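Local coordinates for protein erythrocyte binding antigen 140 (Plasmodium falciparum, PDB 4GF2) that probably binds a host cell-surface receptor during erythrocyte invasion, through a region built of two Duffy-binding-like domains, at residues 197-202 with 214-219; 403-408 with 442-446; 497-501 with 522-528. The protein carries 3 engineered substitutions. One frame throughout, in Å; residues are numbered along the deposited sequence.

Contact 1 of 3, residues 197-202 with 214-219; sequences NIKDKC and GCRLPC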
ATOM      1  N   ASN A 197      -6.905  10.700  16.142  1.00 51.25           N
ATOM      2  CA  ASN A 197      -5.632  10.008  16.288  1.00 54.78           C
ATOM      3  C   ASN A 197      -4.680  10.399  15.162  1.00 54.92           C
ATOM      4  O   ASN A 197      -3.492  10.620  15.392  1.00 56.26           O
ATOM      5  CB  ASN A 197      -5.837   8.494  16.305  1.00 58.56           C
ATOM      6  CG  ASN A 197      -6.429   8.004  17.607  1.00 65.69           C
ATOM      7  OD1 ASN A 197      -6.199   8.591  18.665  1.00 71.78           O
ATOM      8  ND2 ASN A 197      -7.197   6.922  17.541  1.00 64.92           N
ATOM      9  N   ILE A 198      -5.206  10.497  13.946  1.00 53.08           N
ATOM     10  CA  ILE A 198      -4.394  10.900  12.801  1.00 51.13           C
ATOM     11  C   ILE A 198      -3.800  12.288  13.015  1.00 52.13           C
ATOM     12  O   ILE A 198      -2.622  12.504  12.753  1.00 50.91           O
ATOM     13  CB  ILE A 198      -5.207  10.894  11.492  1.00 48.72           C
ATOM     14  CG1 ILE A 198      -5.472   9.458  11.044  1.00 48.69           C
ATOM     15  CG2 ILE A 198      -4.467  11.648  10.407  1.00 47.16           C
ATOM     16  CD1 ILE A 198      -6.393   9.353   9.847  1.00 48.48           C
ATOM     17  N   LYS A 199      -4.617  13.226  13.488  1.00 53.97           N
ATOM     18  CA  LYS A 199      -4.140  14.580  13.758  1.00 57.72           C
ATOM     19  C   LYS A 199      -3.051  14.556  14.819  1.00 58.98           C
ATOM     20  O   LYS A 199      -1.980  15.136  14.642  1.00 61.38           O
ATOM     21  CB  LYS A 199      -5.281  15.482  14.230  1.00 62.62           C
ATOM     22  CG  LYS A 199      -6.359  15.738  13.192  1.00 65.94           C
ATOM     23  CD  LYS A 199      -6.870  17.172  13.268  1.00 72.68           C
ATOM     24  CE  LYS A 199      -8.177  17.340  12.503  1.00 76.01           C
ATOM     25  NZ  LYS A 199      -8.533  18.769  12.287  1.00 80.53           N
ATOM     26  N   ASP A 200      -3.342  13.881  15.922  1.00 58.61           N
ATOM     27  CA  ASP A 200      -2.425  13.792  17.048  1.00 61.83           C
ATOM     28  C   ASP A 200      -1.035  13.330  16.620  1.00 64.23           C
ATOM     29  O   ASP A 200      -0.029  13.936  16.995  1.00 68.62           O
ATOM     30  CB  ASP A 200      -2.986  12.827  18.094  1.00 62.45           C
ATOM     31  CG  ASP A 200      -2.123  12.750  19.335  1.00 67.10           C
ATOM     32  OD1 ASP A 200      -1.795  13.815  19.898  1.00 69.46           O
ATOM     33  OD2 ASP A 200      -1.762  11.625  19.739  1.00 69.23           O
ATOM     34  N   LYS A 201      -0.983  12.260  15.832  1.00 61.62           N
ATOM     35  CA  LYS A 201       0.285  11.631  15.478  1.00 60.84           C
ATOM     36  C   LYS A 201       0.922  12.226  14.224  1.00 59.54           C
ATOM     37  O   LYS A 201       2.143  12.195  14.065  1.00 60.94           O
ATOM     38  CB  LYS A 201       0.090  10.124  15.285  1.00 59.90           C
ATOM     39  CG  LYS A 201      -0.496   9.418  16.499  1.00 61.70           C
ATOM     40  CD  LYS A 201       0.196   9.859  17.784  1.00 67.23           C
ATOM     41  CE  LYS A 201      -0.313   9.088  18.992  1.00 72.26           C
ATOM     42  NZ  LYS A 201       0.230   7.704  19.041  1.00 75.51           N
ATOM     43  N   CYS A 202       0.097  12.759  13.330  1.00 57.71           N
ATOM     44  CA  CYS A 202       0.595  13.289  12.068  1.00 57.30           C
ATOM     45  C   CYS A 202       0.788  14.797  12.151  1.00 58.80           C
ATOM     46  O   CYS A 202       1.514  15.383  11.348  1.00 58.75           O
ATOM     47  CB  CYS A 202      -0.366  12.941  10.928  1.00 56.34           C
ATOM     48  SG  CYS A 202      -0.755  11.176  10.802  1.00 51.52           S
ATOM     49  N   GLY A 214       4.592   6.053  13.270  1.00 53.52           N
ATOM     50  CA  GLY A 214       3.794   6.790  14.235  1.00 55.30           C
ATOM     51  C   GLY A 214       2.521   7.340  13.617  1.00 52.59           C
ATOM     52  O   GLY A 214       1.449   7.296  14.222  1.00 51.56           O
ATOM     53  N   CYS A 215       2.647   7.853  12.397  1.00 51.01           N
ATOM     54  CA  CYS A 215       1.529   8.463  11.688  1.00 49.48           C
ATOM     55  C   CYS A 215       0.863   7.466  10.737  1.00 49.63           C
ATOM     56  O   CYS A 215      -0.357   7.467  10.577  1.00 47.95           O
ATOM     57  CB  CYS A 215       2.024   9.686  10.911  1.00 48.07           C
ATOM     58  SG  CYS A 215       0.833  10.434   9.782  1.00 54.37           S
ATOM     59  N   ARG A 216       1.663   6.606  10.117  1.00 52.15           N
ATOM     60  CA  ARG A 216       1.147   5.681   9.111  1.00 53.14           C
ATOM     61  C   ARG A 216       0.185   4.649   9.696  1.00 54.45           C
ATOM     62  O   ARG A 216      -0.668   4.119   8.984  1.00 54.55           O
ATOM     63  CB  ARG A 216       2.300   4.985   8.384  1.00 51.61           C
ATOM     64  CG  ARG A 216       3.189   5.946   7.605  1.00 47.88           C
ATOM     65  CD  ARG A 216       4.298   5.228   6.860  1.00 45.78           C
ATOM     66  NE  ARG A 216       3.795   4.477   5.712  1.00 44.96           N
ATOM     67  CZ  ARG A 216       3.456   5.024   4.549  1.00 46.42           C
ATOM     68  NH1 ARG A 216       3.557   6.334   4.369  1.00 46.72           N
ATOM     69  NH2 ARG A 216       3.010   4.263   3.562  1.00 48.64           N
ATOM     70  N   LEU A 217       0.314   4.365  10.989  1.00 56.20           N
ATOM     71  CA  LEU A 217      -0.561   3.388  11.630  1.00 59.70           C
ATOM     72  C   LEU A 217      -1.992   3.908  11.797  1.00 50.15           C
ATOM     73  O   LEU A 217      -2.941   3.261  11.357  1.00 45.32           O
ATOM     74  CB  LEU A 217       0.014   2.937  12.974  1.00 74.00           C
ATOM     75  CG  LEU A 217       1.309   2.119  12.898  1.00 89.29           C
ATOM     76  CD1 LEU A 217       1.702   1.630  14.284  1.00 96.78           C
ATOM     77  CD2 LEU A 217       1.188   0.948  11.929  1.00 94.92           C
ATOM     78  N   PRO A 218      -2.163   5.070  12.445  1.00 48.65           N
ATOM     79  CA  PRO A 218      -3.532   5.595  12.514  1.00 46.82           C
ATOM     80  C   PRO A 218      -4.116   5.865  11.123  1.00 44.68           C
ATOM     81  O   PRO A 218      -5.309   5.659  10.910  1.00 44.06           O
ATOM     82  CB  PRO A 218      -3.384   6.892  13.328  1.00 48.44           C
ATOM     83  CG  PRO A 218      -1.927   7.206  13.326  1.00 49.81           C
ATOM     84  CD  PRO A 218      -1.212   5.895  13.206  1.00 50.33           C
ATOM     85  N   CYS A 219      -3.286   6.311  10.185  1.00 43.69           N
ATOM     86  CA  CYS A 219      -3.744   6.516   8.814  1.00 43.79           C
ATOM     87  C   CYS A 219      -4.254   5.204   8.239  1.00 46.08           C
ATOM     88  O   CYS A 219      -5.302   5.156   7.597  1.00 47.13           O
ATOM     89  CB  CYS A 219      -2.615   7.057   7.933  1.00 43.72           C
ATOM     90  SG  CYS A 219      -2.158   8.763   8.284  1.00 42.86           S
TER
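Ile198 lies opposite Pro218 and Cys202 opposite Cys215 where two helical segments, 197-202 and 214-219, run antiparallel at 170° with their axes 8.3 Å apart. The second is kinked at Pro218, whose ring nitrogen cannot donate to the preceding turn. The carbonyl it would have met belongs to Gly214, and across the contact Lys201 CB packs 3.3 Å from Gly214 O. From there the lysine chain, bent at chi2 and chi4, takes its amine off the contact. The Pro218 ring wedges against the first helix by its rim: CG lies 4.1 Å from Lys201 CB, and CB comes 4.0 Å from Ile198 CG1. Ile198 also runs its CG1-CD1 branch along the backbone between Pro218 and Cys219, while its CG2 branch faces the sulfur of Cys219. Cys202 SG and Cys215 SG are joined at 2.0 Å, with the disulfide torsion at 99°, close to its relaxed value. Cys215 directs SG across to Cys202 because that sulfur is anti to its backbone N (chi1 172°). A second disulfide lies alongside: Cys219 SG, bonded to Cys279, sits 3.8 Å from Cys202 SG. The arrangement is a disulfide-closed antiparallel helical hairpin: the Cys202-Cys215 cystine pins helices 175-202 and 213-242, and the Cys219-Cys279 cystine attaches helix 273-279, as in other disulfide-braced Duffy-binding-like domains.

Contact 2 of 3, residues 403-408 with 442-446; sequences ADIIKG and REKWW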
ATOM      1  N   ALA A 403      15.858  -3.954 -11.211  1.00 41.15           N
ATOM      2  CA  ALA A 403      15.238  -5.244 -11.462  1.00 41.02           C
ATOM      3  C   ALA A 403      16.106  -6.370 -10.904  1.00 43.11           C
ATOM      4  O   ALA A 403      15.602  -7.304 -10.278  1.00 46.41           O
ATOM      5  CB  ALA A 403      15.024  -5.436 -12.949  1.00 41.29           C
ATOM      6  N   ASP A 404      17.410  -6.279 -11.136  1.00 42.62           N
ATOM      7  CA  ASP A 404      18.338  -7.305 -10.670  1.00 42.79           C
ATOM      8  C   ASP A 404      18.431  -7.332  -9.151  1.00 38.93           C
ATOM      9  O   ASP A 404      18.688  -8.381  -8.555  1.00 37.07           O
ATOM     10  CB  ASP A 404      19.725  -7.077 -11.266  1.00 45.40           C
ATOM     11  CG  ASP A 404      19.910  -7.789 -12.589  1.00 47.58           C
ATOM     12  OD1 ASP A 404      19.592  -8.993 -12.655  1.00 46.30           O
ATOM     13  OD2 ASP A 404      20.366  -7.149 -13.560  1.00 49.81           O
ATOM     14  N   ILE A 405      18.223  -6.178  -8.530  1.00 38.67           N
ATOM     15  CA  ILE A 405      18.310  -6.067  -7.080  1.00 39.73           C
ATOM     16  C   ILE A 405      17.064  -6.676  -6.438  1.00 40.16           C
ATOM     17  O   ILE A 405      17.158  -7.410  -5.456  1.00 39.94           O
ATOM     18  CB  ILE A 405      18.491  -4.594  -6.657  1.00 40.73           C
ATOM     19  CG1 ILE A 405      19.925  -4.147  -6.951  1.00 43.83           C
ATOM     20  CG2 ILE A 405      18.185  -4.404  -5.180  1.00 39.07           C
ATOM     21  CD1 ILE A 405      20.161  -2.667  -6.756  1.00 44.95           C
ATOM     22  N   ILE A 406      15.904  -6.381  -7.015  1.00 41.49           N
ATOM     23  CA  ILE A 406      14.640  -6.934  -6.547  1.00 42.49           C
ATOM     24  C   ILE A 406      14.565  -8.438  -6.806  1.00 43.97           C
ATOM     25  O   ILE A 406      14.084  -9.197  -5.964  1.00 46.14           O
ATOM     26  CB  ILE A 406      13.446  -6.265  -7.252  1.00 44.06           C
ATOM     27  CG1 ILE A 406      13.396  -4.770  -6.925  1.00 45.16           C
ATOM     28  CG2 ILE A 406      12.144  -6.944  -6.857  1.00 44.06           C
ATOM     29  CD1 ILE A 406      13.312  -4.452  -5.445  1.00 45.95           C
ATOM     30  N   LYS A 407      15.028  -8.863  -7.976  1.00 42.62           N
ATOM     31  CA  LYS A 407      15.008 -10.278  -8.328  1.00 42.59           C
ATOM     32  C   LYS A 407      16.021 -11.065  -7.497  1.00 43.01           C
ATOM     33  O   LYS A 407      15.893 -12.276  -7.331  1.00 47.48           O
ATOM     34  CB  LYS A 407      15.288 -10.466  -9.824  1.00 44.23           C
ATOM     35  CG  LYS A 407      14.127 -10.065 -10.733  1.00 49.59           C
ATOM     36  CD  LYS A 407      14.498 -10.157 -12.214  1.00 61.89           C
ATOM     37  CE  LYS A 407      14.911 -11.571 -12.596  1.00 74.15           C
ATOM     38  NZ  LYS A 407      15.099 -11.734 -14.064  1.00 84.41           N
ATOM     39  N   GLY A 408      17.027 -10.371  -6.975  1.00 39.22           N
ATOM     40  CA  GLY A 408      18.070 -11.009  -6.193  1.00 38.66           C
ATOM     41  C   GLY A 408      19.198 -11.550  -7.052  1.00 41.41           C
ATOM     42  O   GLY A 408      19.997 -12.362  -6.597  1.00 42.26           O
ATOM     43  N   ARG A 442       9.900 -13.198  -5.560  1.00 47.00           N
ATOM     44  CA  ARG A 442      10.451 -11.907  -5.945  1.00 43.98           C
ATOM     45  C   ARG A 442      10.338 -11.718  -7.457  1.00 47.07           C
ATOM     46  O   ARG A 442       9.907 -10.668  -7.930  1.00 46.65           O
ATOM     47  CB  ARG A 442      11.908 -11.788  -5.495  1.00 40.30           C
ATOM     48  CG  ARG A 442      12.091 -11.768  -3.980  1.00 38.54           C
ATOM     49  CD  ARG A 442      13.501 -11.340  -3.601  1.00 37.90           C
ATOM     50  NE  ARG A 442      14.503 -12.098  -4.346  1.00 40.13           N
ATOM     51  CZ  ARG A 442      15.019 -13.257  -3.954  1.00 43.24           C
ATOM     52  NH1 ARG A 442      14.645 -13.814  -2.806  1.00 41.94           N
ATOM     53  NH2 ARG A 442      15.917 -13.865  -4.715  1.00 47.47           N
ATOM     54  N   GLU A 443      10.708 -12.749  -8.211  1.00 50.82           N
ATOM     55  CA  GLU A 443      10.666 -12.678  -9.666  1.00 53.20           C
ATOM     56  C   GLU A 443       9.254 -12.363 -10.156  1.00 53.83           C
ATOM     57  O   GLU A 443       9.069 -11.527 -11.040  1.00 53.81           O
ATOM     58  CB  GLU A 443      11.178 -13.981 -10.284  1.00 56.91           C
ATOM     59  CG  GLU A 443      12.687 -14.160 -10.157  1.00 57.59           C
ATOM     60  CD  GLU A 443      13.189 -15.433 -10.817  1.00 63.07           C
ATOM     61  OE1 GLU A 443      12.354 -16.253 -11.249  1.00 68.44           O
ATOM     62  OE2 GLU A 443      14.422 -15.609 -10.905  1.00 62.59           O
ATOM     63  N   LYS A 444       8.259 -13.024  -9.571  1.00 54.44           N
ATOM     64  CA  LYS A 444       6.868 -12.766  -9.928  1.00 55.16           C
ATOM     65  C   LYS A 444       6.448 -11.368  -9.491  1.00 51.78           C
ATOM     66  O   LYS A 444       5.686 -10.693 -10.184  1.00 54.84           O
ATOM     67  CB  LYS A 444       5.946 -13.809  -9.297  1.00 57.91           C
ATOM     68  CG  LYS A 444       6.058 -15.190  -9.919  1.00 64.00           C
ATOM     69  CD  LYS A 444       5.141 -16.183  -9.222  1.00 70.01           C
ATOM     70  CE  LYS A 444       5.186 -17.551  -9.884  1.00 78.18           C
ATOM     71  NZ  LYS A 444       4.304 -18.525  -9.187  1.00 82.78           N
ATOM     72  N   TRP A 445       6.951 -10.933  -8.342  1.00 46.82           N
ATOM     73  CA  TRP A 445       6.594  -9.626  -7.814  1.00 46.44           C
ATOM     74  C   TRP A 445       7.102  -8.525  -8.736  1.00 46.04           C
ATOM     75  O   TRP A 445       6.400  -7.548  -8.996  1.00 47.16           O
ATOM     76  CB  TRP A 445       7.168  -9.442  -6.411  1.00 45.54           C
ATOM     77  CG  TRP A 445       6.619  -8.247  -5.711  1.00 44.90           C
ATOM     78  CD1 TRP A 445       5.524  -8.206  -4.904  1.00 46.43           C
ATOM     79  CD2 TRP A 445       7.133  -6.913  -5.760  1.00 42.48           C
ATOM     80  NE1 TRP A 445       5.325  -6.929  -4.441  1.00 45.10           N
ATOM     81  CE2 TRP A 445       6.300  -6.114  -4.953  1.00 43.10           C
ATOM     82  CE3 TRP A 445       8.216  -6.313  -6.408  1.00 40.85           C
ATOM     83  CZ2 TRP A 445       6.513  -4.749  -4.776  1.00 42.62           C
ATOM     84  CZ3 TRP A 445       8.429  -4.958  -6.231  1.00 40.28           C
ATOM     85  CH2 TRP A 445       7.581  -4.191  -5.422  1.00 41.30           C
ATOM     86  N   TRP A 446       8.325  -8.684  -9.231  1.00 44.84           N
ATOM     87  CA  TRP A 446       8.891  -7.711 -10.153  1.00 43.98           C
ATOM     88  C   TRP A 446       8.072  -7.638 -11.446  1.00 47.83           C
ATOM     89  O   TRP A 446       7.812  -6.553 -11.960  1.00 47.59           O
ATOM     90  CB  TRP A 446      10.348  -8.038 -10.480  1.00 42.73           C
ATOM     91  CG  TRP A 446      10.884  -7.172 -11.577  1.00 43.29           C
ATOM     92  CD1 TRP A 446      11.113  -7.536 -12.870  1.00 45.94           C
ATOM     93  CD2 TRP A 446      11.232  -5.785 -11.485  1.00 42.57           C
ATOM     94  NE1 TRP A 446      11.592  -6.466 -13.586  1.00 46.29           N
ATOM     95  CE2 TRP A 446      11.672  -5.377 -12.758  1.00 44.36           C
ATOM     96  CE3 TRP A 446      11.215  -4.848 -10.446  1.00 41.02           C
ATOM     97  CZ2 TRP A 446      12.093  -4.078 -13.024  1.00 44.12           C
ATOM     98  CZ3 TRP A 446      11.636  -3.557 -10.711  1.00 41.02           C
ATOM     99  CH2 TRP A 446      12.070  -3.184 -11.987  1.00 42.47           C
TER
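Arg442 and Trp446 of helix 435-457 clasp the C-terminal turn of helix 388-407, a helix-helix crossing within the second Duffy-binding-like domain; the short segments meet at 141° with axes 9.1 Å apart. The polar half of the clasp belongs to Arg442. Its chain bends at chi3, which turns the guanidinium edge onto the end of the other helix. There NH2 donates to Lys407 O at 3.1 Å, approaching from above the carbonyl plane although the oxygen lies near the plane of the guanidinium. NE adds a weak, more bent bond to the same Lys407 O at 3.3 Å, so one terminal carbonyl receives two N-H groups. The Ile406 carbonyl is pressed against the aliphatic part of the arginine, with O 3.2 Å from Arg442 CD. Gly408 leaves the helix with positive phi beside the guanidinium, its CA 3.9 Å from Arg442 NH2.

Trp446 carries the apolar half. It swings its ring beside its own carbonyl carbon (chi1 172°), which brings the indole beneath Ala403, whose CA sits 3.7 Å from the centroid of the six-membered ring and 10° off its normal. Ala403 CB packs tightly over the same face, 3.2 Å from CZ2. Ile406 wedges between the tryptophans, sending CG2 to within 4.0 Å of Trp445 CE3. Helix 415-427 covers this side through Leu424, Tyr364 of helix 361-382 meets Trp445 edge-to-face, and Asn425 binds Arg442 NH1.

Contact 3 of 3, residues 497-501 with 522-528; sequences KIYSF and CSEYKKW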
ATOM      1  N   LYS A 497      39.770  12.750 -24.139  1.00 78.19           N
ATOM      2  CA  LYS A 497      41.190  12.931 -23.856  1.00 79.41           C
ATOM      3  C   LYS A 497      42.006  13.202 -25.118  1.00 82.48           C
ATOM      4  O   LYS A 497      43.007  13.916 -25.070  1.00 89.69           O
ATOM      5  CB  LYS A 497      41.740  11.718 -23.107  1.00 77.01           C
ATOM      6  CG  LYS A 497      41.497  11.782 -21.609  1.00 76.73           C
ATOM      7  CD  LYS A 497      41.623  10.421 -20.950  1.00 77.95           C
ATOM      8  CE  LYS A 497      41.736  10.551 -19.440  1.00 77.84           C
ATOM      9  NZ  LYS A 497      40.644  11.366 -18.846  1.00 77.52           N
ATOM     10  N   ILE A 498      41.582  12.635 -26.242  1.00 81.67           N
ATOM     11  CA  ILE A 498      42.209  12.940 -27.523  1.00 84.13           C
ATOM     12  C   ILE A 498      41.984  14.407 -27.871  1.00 87.03           C
ATOM     13  O   ILE A 498      42.919  15.120 -28.231  1.00 90.76           O
ATOM     14  CB  ILE A 498      41.655  12.063 -28.661  1.00 84.99           C
ATOM     15  CG1 ILE A 498      42.190  10.635 -28.539  1.00 82.90           C
ATOM     16  CG2 ILE A 498      42.037  12.645 -30.018  1.00 90.76           C
ATOM     17  CD1 ILE A 498      41.737   9.709 -29.650  1.00 83.76           C
ATOM     18  N   TYR A 499      40.736  14.853 -27.762  1.00 87.85           N
ATOM     19  CA  TYR A 499      40.402  16.245 -28.028  1.00 92.98           C
ATOM     20  C   TYR A 499      41.157  17.165 -27.072  1.00 92.55           C
ATOM     21  O   TYR A 499      41.551  18.270 -27.445  1.00 97.28           O
ATOM     22  CB  TYR A 499      38.893  16.476 -27.904  1.00 96.04           C
ATOM     23  CG  TYR A 499      38.055  15.690 -28.894  1.00 97.86           C
ATOM     24  CD1 TYR A 499      38.644  15.007 -29.952  1.00 99.92           C
ATOM     25  CD2 TYR A 499      36.671  15.637 -28.771  1.00 97.26           C
ATOM     26  CE1 TYR A 499      37.879  14.291 -30.855  1.00100.83           C
ATOM     27  CE2 TYR A 499      35.899  14.923 -29.671  1.00 98.08           C
ATOM     28  CZ  TYR A 499      36.508  14.253 -30.711  1.00100.44           C
ATOM     29  OH  TYR A 499      35.747  13.540 -31.607  1.00102.66           O
ATOM     30  N   SER A 500      41.360  16.707 -25.840  1.00 88.79           N
ATOM     31  CA  SER A 500      42.103  17.487 -24.858  1.00 91.52           C
ATOM     32  C   SER A 500      43.525  17.721 -25.353  1.00 93.50           C
ATOM     33  O   SER A 500      44.085  18.803 -25.173  1.00 96.45           O
ATOM     34  CB  SER A 500      42.130  16.777 -23.507  1.00 92.79           C
ATOM     35  OG  SER A 500      40.818  16.550 -23.023  1.00 94.49           O
ATOM     36  N   PHE A 501      44.103  16.703 -25.981  1.00 93.75           N
ATOM     37  CA  PHE A 501      45.452  16.809 -26.522  1.00 98.17           C
ATOM     38  C   PHE A 501      45.510  17.813 -27.665  1.00105.56           C
ATOM     39  O   PHE A 501      46.461  18.585 -27.770  1.00109.60           O
ATOM     40  CB  PHE A 501      45.957  15.447 -27.006  1.00 95.30           C
ATOM     41  CG  PHE A 501      46.546  14.593 -25.919  1.00 91.46           C
ATOM     42  CD1 PHE A 501      47.723  14.966 -25.291  1.00 92.50           C
ATOM     43  CD2 PHE A 501      45.930  13.413 -25.534  1.00 88.12           C
ATOM     44  CE1 PHE A 501      48.270  14.182 -24.293  1.00 90.55           C
ATOM     45  CE2 PHE A 501      46.473  12.624 -24.538  1.00 86.40           C
ATOM     46  CZ  PHE A 501      47.644  13.009 -23.916  1.00 87.73           C
ATOM     47  N   CYS A 522      50.722  13.938 -20.563  1.00 95.70           N
ATOM     48  CA  CYS A 522      51.033  12.612 -21.084  1.00 92.57           C
ATOM     49  C   CYS A 522      51.114  11.596 -19.951  1.00 87.85           C
ATOM     50  O   CYS A 522      50.717  10.442 -20.110  1.00 83.19           O
ATOM     51  CB  CYS A 522      52.359  12.625 -21.850  1.00 96.45           C
ATOM     52  SG  CYS A 522      52.245  13.212 -23.557  1.00 91.39           S
ATOM     53  N   SER A 523      51.638  12.032 -18.810  1.00 90.84           N
ATOM     54  CA  SER A 523      51.770  11.169 -17.645  1.00 90.60           C
ATOM     55  C   SER A 523      50.399  10.753 -17.127  1.00 89.77           C
ATOM     56  O   SER A 523      50.154   9.574 -16.869  1.00 87.20           O
ATOM     57  CB  SER A 523      52.547  11.883 -16.540  1.00 91.84           C
ATOM     58  OG  SER A 523      52.585  11.104 -15.358  1.00 90.08           O
ATOM     59  N   GLU A 524      49.510  11.729 -16.976  1.00 93.06           N
ATOM     60  CA  GLU A 524      48.172  11.472 -16.461  1.00 93.23           C
ATOM     61  C   GLU A 524      47.414  10.509 -17.364  1.00 84.25           C
ATOM     62  O   GLU A 524      46.635   9.685 -16.886  1.00 78.99           O
ATOM     63  CB  GLU A 524      47.393  12.781 -16.319  1.00103.93           C
ATOM     64  CG  GLU A 524      47.972  13.733 -15.282  1.00115.33           C
ATOM     65  CD  GLU A 524      47.237  15.060 -15.229  1.00123.69           C
ATOM     66  OE1 GLU A 524      46.020  15.079 -15.515  1.00124.29           O
ATOM     67  OE2 GLU A 524      47.877  16.084 -14.904  1.00129.25           O
ATOM     68  N   TYR A 525      47.644  10.609 -18.670  1.00 83.15           N
ATOM     69  CA  TYR A 525      46.967   9.732 -19.618  1.00 79.81           C
ATOM     70  C   TYR A 525      47.467   8.299 -19.487  1.00 81.73           C
ATOM     71  O   TYR A 525      46.681   7.354 -19.557  1.00 79.66           O
ATOM     72  CB  TYR A 525      47.163  10.213 -21.053  1.00 78.12           C
ATOM     73  CG  TYR A 525      46.403   9.381 -22.063  1.00 75.43           C
ATOM     74  CD1 TYR A 525      45.069   9.642 -22.337  1.00 74.69           C
ATOM     75  CD2 TYR A 525      47.015   8.332 -22.733  1.00 77.07           C
ATOM     76  CE1 TYR A 525      44.365   8.884 -23.253  1.00 75.27           C
ATOM     77  CE2 TYR A 525      46.321   7.567 -23.653  1.00 77.65           C
ATOM     78  CZ  TYR A 525      44.994   7.849 -23.908  1.00 76.15           C
ATOM     79  OH  TYR A 525      44.292   7.094 -24.822  1.00 75.22           O
ATOM     80  N   LYS A 526      48.775   8.146 -19.301  1.00 86.78           N
ATOM     81  CA  LYS A 526      49.378   6.829 -19.136  1.00 89.07           C
ATOM     82  C   LYS A 526      48.739   6.096 -17.962  1.00 83.55           C
ATOM     83  O   LYS A 526      48.383   4.922 -18.070  1.00 80.62           O
ATOM     84  CB  LYS A 526      50.889   6.955 -18.918  1.00 97.01           C
ATOM     85  CG  LYS A 526      51.643   7.484 -20.127  1.00103.05           C
ATOM     86  CD  LYS A 526      53.099   7.803 -19.805  1.00106.37           C
ATOM     87  CE  LYS A 526      53.831   8.361 -21.020  1.00107.77           C
ATOM     88  NZ  LYS A 526      55.244   8.715 -20.712  1.00109.13           N
ATOM     89  N   LYS A 527      48.595   6.797 -16.841  1.00 82.08           N
ATOM     90  CA  LYS A 527      47.959   6.227 -15.661  1.00 78.06           C
ATOM     91  C   LYS A 527      46.543   5.782 -15.994  1.00 72.45           C
ATOM     92  O   LYS A 527      46.121   4.687 -15.626  1.00 70.79           O
ATOM     93  CB  LYS A 527      47.920   7.251 -14.527  1.00 80.48           C
ATOM     94  CG  LYS A 527      49.283   7.631 -13.977  1.00 87.37           C
ATOM     95  CD  LYS A 527      49.905   6.488 -13.193  1.00 92.50           C
ATOM     96  CE  LYS A 527      51.259   6.876 -12.620  1.00100.12           C
ATOM     97  NZ  LYS A 527      51.164   8.005 -11.652  1.00103.60           N
ATOM     98  N   TRP A 528      45.812   6.641 -16.697  1.00 69.89           N
ATOM     99  CA  TRP A 528      44.420   6.362 -17.023  1.00 65.91           C
ATOM    100  C   TRP A 528      44.302   5.133 -17.913  1.00 66.13           C
ATOM    101  O   TRP A 528      43.567   4.198 -17.598  1.00 66.53           O
ATOM    102  CB  TRP A 528      43.765   7.567 -17.709  1.00 65.22           C
ATOM    103  CG  TRP A 528      42.313   7.344 -18.023  1.00 63.06           C
ATOM    104  CD1 TRP A 528      41.269   7.390 -17.144  1.00 61.45           C
ATOM    105  CD2 TRP A 528      41.744   7.034 -19.304  1.00 64.20           C
ATOM    106  NE1 TRP A 528      40.089   7.127 -17.797  1.00 61.09           N
ATOM    107  CE2 TRP A 528      40.352   6.907 -19.121  1.00 63.37           C
ATOM    108  CE3 TRP A 528      42.277   6.852 -20.583  1.00 66.45           C
ATOM    109  CZ2 TRP A 528      39.486   6.608 -20.173  1.00 64.46           C
ATOM    110  CZ3 TRP A 528      41.414   6.555 -21.625  1.00 67.29           C
ATOM    111  CH2 TRP A 528      40.036   6.435 -21.414  1.00 66.19           C
TER
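Lys497 and Phe501, one helical turn apart, reach across to Tyr525, and each has a further partner on the facing helix: Trp528 for the lysine, Cys522 for the phenylalanine. The two segments are nearly antiparallel, but their axes stand 11.9 Å apart, so long and flat side chains, rather than close backbones, make the contact. Phe501 and Tyr525 form a T-shaped pair. The phenylalanine turns its edge to the face of the tyrosine, with centroids 5.7 Å apart and planes at 71°, and the leading atom CE2 is 4.0 Å from Tyr525 CD1. The phenyl group also brings CZ up to Tyr525 CB, so its rim follows the root of the tyrosine side chain. At the other meta carbon, Phe501 CE1 lies 4.2 Å from Cys522 SG, an oblique sulfur-aromatic contact.

Lys497 travels past Tyr525 first, with CD 3.8 Å from CD1, and then extends over one face of the Trp528 indole. CE packs 3.6 Å from the centroid of the five-membered ring. A bend at the last torsion (chi4 53°) sets NZ above that same centroid at 4.3 Å, only 3° off the normal. The lysine thus uses its CE methylene for a CH-pi contact and its amine for a cation-pi contact with a single face.

Around this group, Cys522 is tied by a disulfide to Cys595, and Tyr591 meets Phe501 from the C-terminal part of the chain. No hydrogen bond crosses between the segments: attraction comes from dispersion, ring quadrupoles and the lysine charge, which would probably be stabilised by the electron-rich indole face.

How the contacts relate
All three contacts join antiparallel or steeply opposed helices of one chain, yet none touches another. Contacts 1 and 2 lie nearer the middle of the chain, their centres about 32 Å apart, whereas contact 3 lies about 52 Å from the chain centre, towards the far end. Contact 2 is the buried one; contacts 1 and 3 are only partly covered. Contacts 2 and 3 share the second Duffy-binding-like domain but use different helix pairs. Their chemistry differs accordingly: a covalent cross-link at close range in contact 1, arginine-to-carbonyl bonds with aromatic packing in contact 2, and ring and cation-pi contacts spanning widely spaced helices in contact 3.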